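Local atomic coordinates of staphylococcus aureus CymR (Staphylococcus aureus, PDB entry 3T8R), a protein that probably regulates transcription as a dimeric, DNA-binding protein of the Rrf2 family, sensing oxidative stress through thiol oxidation. Residues Ile18-Lys23 with Tyr68-Pro73. Numbering follows the deposited sequence.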
loop_
_atom_site.group_PDB
_atom_site.type_symbol
_atom_site.label_atom_id
_atom_site.label_comp_id
_atom_site.label_asym_id
_atom_site.label_seq_id
_atom_site.Cartn_x
_atom_site.Cartn_y
_atom_site.Cartn_z
ATOM N N ILE A 18 -11.944 -17.484 0.532
ATOM C CA ILE A 18 -13.086 -17.107 1.355
ATOM C C ILE A 18 -14.299 -17.951 0.977
ATOM O O ILE A 18 -15.027 -18.430 1.843
ATOM C CB ILE A 18 -13.393 -15.594 1.236
ATOM C CG1 ILE A 18 -12.248 -14.782 1.842
ATOM C CG2 ILE A 18 -14.691 -15.262 1.933
ATOM C CD1 ILE A 18 -12.252 -13.307 1.451
ATOM N N SER A 19 -14.492 -18.152 -0.321
ATOM C CA SER A 19 -15.567 -19.010 -0.820
ATOM C C SER A 19 -15.454 -20.420 -0.250
ATOM O O SER A 19 -16.424 -20.998 0.241
ATOM C CB SER A 19 -15.531 -19.077 -2.346
ATOM O OG SER A 19 -16.238 -17.986 -2.901
ATOM N N LEU A 20 -14.255 -20.976 -0.315
ATOM C CA LEU A 20 -14.045 -22.318 0.196
ATOM C C LEU A 20 -14.207 -22.362 1.714
ATOM O O LEU A 20 -14.710 -23.347 2.265
ATOM C CB LEU A 20 -12.665 -22.851 -0.213
ATOM C CG LEU A 20 -12.421 -23.120 -1.699
ATOM C CD1 LEU A 20 -10.975 -23.551 -1.893
ATOM C CD2 LEU A 20 -13.349 -24.228 -2.199
ATOM N N ALA A 21 -13.788 -21.296 2.387
ATOM C CA ALA A 21 -13.881 -21.228 3.837
ATOM C C ALA A 21 -15.344 -21.197 4.255
ATOM O O ALA A 21 -15.725 -21.758 5.283
ATOM C CB ALA A 21 -13.123 -20.010 4.383
ATOM N N LYS A 22 -16.171 -20.565 3.438
ATOM C CA LYS A 22 -17.591 -20.462 3.755
ATOM C C LYS A 22 -18.295 -21.801 3.611
ATOM O O LYS A 22 -19.469 -21.936 3.950
ATOM C CB LYS A 22 -18.255 -19.398 2.884
ATOM C CG LYS A 22 -18.002 -18.007 3.383
ATOM C CD LYS A 22 -18.649 -16.985 2.476
ATOM C CE LYS A 22 -18.359 -15.581 2.952
ATOM N NZ LYS A 22 -19.155 -15.216 4.161
ATOM N N LYS A 23 -17.564 -22.792 3.119
ATOM C CA LYS A 23 -18.116 -24.120 2.917
ATOM C C LYS A 23 -17.340 -25.194 3.675
ATOM O O LYS A 23 -17.636 -26.379 3.537
ATOM C CB LYS A 23 -18.132 -24.456 1.424
ATOM C CG LYS A 23 -19.143 -23.647 0.622
ATOM C CD LYS A 23 -20.512 -24.327 0.583
ATOM C CE LYS A 23 -20.436 -25.685 -0.111
ATOM N NZ LYS A 23 -21.776 -26.285 -0.401
ATOM N N TYR A 68 -13.206 -28.330 -5.464
ATOM C CA TYR A 68 -12.206 -28.042 -4.439
ATOM C C TYR A 68 -12.769 -27.822 -3.043
ATOM O O TYR A 68 -13.937 -27.483 -2.876
ATOM C CB TYR A 68 -11.388 -26.821 -4.857
ATOM C CG TYR A 68 -10.401 -27.155 -5.938
ATOM C CD1 TYR A 68 -9.125 -27.597 -5.621
ATOM C CD2 TYR A 68 -10.756 -27.074 -7.282
ATOM C CE1 TYR A 68 -8.219 -27.923 -6.605
ATOM C CE2 TYR A 68 -9.844 -27.408 -8.277
ATOM C CZ TYR A 68 -8.583 -27.827 -7.928
ATOM O OH TYR A 68 -7.663 -28.151 -8.900
ATOM N N GLN A 69 -11.907 -28.009 -2.045
ATOM C CA GLN A 69 -12.261 -27.755 -0.659
ATOM C C GLN A 69 -11.002 -27.336 0.098
ATOM O O GLN A 69 -9.888 -27.613 -0.332
ATOM C CB GLN A 69 -12.887 -29.000 -0.023
ATOM C CG GLN A 69 -11.900 -30.123 0.224
ATOM C CD GLN A 69 -12.558 -31.414 0.696
ATOM O OE1 GLN A 69 -13.778 -31.488 0.845
ATOM N NE2 GLN A 69 -11.746 -32.438 0.927
ATOM N N LEU A 70 -11.179 -26.635 1.209
ATOM C CA LEU A 70 -10.063 -26.371 2.095
ATOM C C LEU A 70 -9.466 -27.689 2.577
ATOM O O LEU A 70 -10.190 -28.627 2.876
ATOM C CB LEU A 70 -10.569 -25.602 3.300
ATOM C CG LEU A 70 -10.072 -24.191 3.569
ATOM C CD1 LEU A 70 -9.937 -23.353 2.309
ATOM C CD2 LEU A 70 -11.015 -23.572 4.566
ATOM N N ARG A 71 -8.146 -27.755 2.647
ATOM C CA ARG A 71 -7.480 -28.913 3.204
ATOM C C ARG A 71 -7.033 -28.633 4.637
ATOM O O ARG A 71 -6.868 -29.555 5.446
ATOM C CB ARG A 71 -6.278 -29.280 2.339
ATOM C CG ARG A 71 -5.427 -30.334 2.971
ATOM C CD ARG A 71 -4.217 -30.697 2.146
ATOM N NE ARG A 71 -3.413 -31.618 2.934
ATOM C CZ ARG A 71 -2.517 -31.227 3.835
ATOM N NH1 ARG A 71 -2.301 -29.933 4.028
ATOM N NH2 ARG A 71 -1.834 -32.126 4.536
ATOM N N VAL A 72 -6.834 -27.350 4.929
ATOM C CA VAL A 72 -6.447 -26.872 6.238
ATOM C C VAL A 72 -7.567 -25.965 6.731
ATOM O O VAL A 72 -8.136 -25.202 5.944
ATOM C CB VAL A 72 -5.118 -26.095 6.131
ATOM C CG1 VAL A 72 -4.943 -25.116 7.279
ATOM C CG2 VAL A 72 -3.948 -27.095 6.047
ATOM N N PRO A 73 -7.900 -26.048 8.027
ATOM C CA PRO A 73 -9.000 -25.234 8.564
ATOM C C PRO A 73 -8.765 -23.737 8.420
ATOM O O PRO A 73 -7.629 -23.266 8.510
ATOM C CB PRO A 73 -9.076 -25.640 10.044
ATOM C CG PRO A 73 -7.848 -26.449 10.315
ATOM C CD PRO A 73 -7.346 -26.980 9.025
HETATM O O HOH W 1 -13.962 -26.008 1.840
#
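L20, on helix 8-21, reaches across to strand 67-70 and meets it with two parts of its side chain. One terminal methyl, CD2, rests on the backbone: it lies 3.4 Å from Y68 O and also touches Q69 CA and Y68 CB. With CG anti to its own carbonyl carbon (chi1 -67°), the L20 side chain runs back along the helix, alongside the strand, and brings CD2 over the face of the peptide that joins Y68 to Q69. Lower on the same side chain, L20 CB packs against L70 CD1 at 3.7 Å. The other branch of L70 turns to the next residue of the helix, where CD2 sits 3.8 Å from A21 CA and also meets A21 CB. Leucine suits both places: the fork of L70 lets CD1 meet L20 while CD2 meets A21, and L20 offers CB and CD2 to the strand. The small alanine lets the strand residue come close to the helix backbone.

Helix and strand both belong to the winged helix-turn-helix fold of Rrf2 regulators, in which the antiparallel strands 58-60 and 67-70 form the wing; L20 also touches I29 and I58 on the two neighbouring strands, and A21 meets L123 and A127 of helix 123-127.

The polar link is made through water. One molecule donates to L20 O (2.8 Å) and accepts from L70 N (2.9 Å), joining helix 8-21 to the strand. L20 O also accepts the backbone N-H of K23, with K23 N at 3.0 Å, so two donors hold this carbonyl.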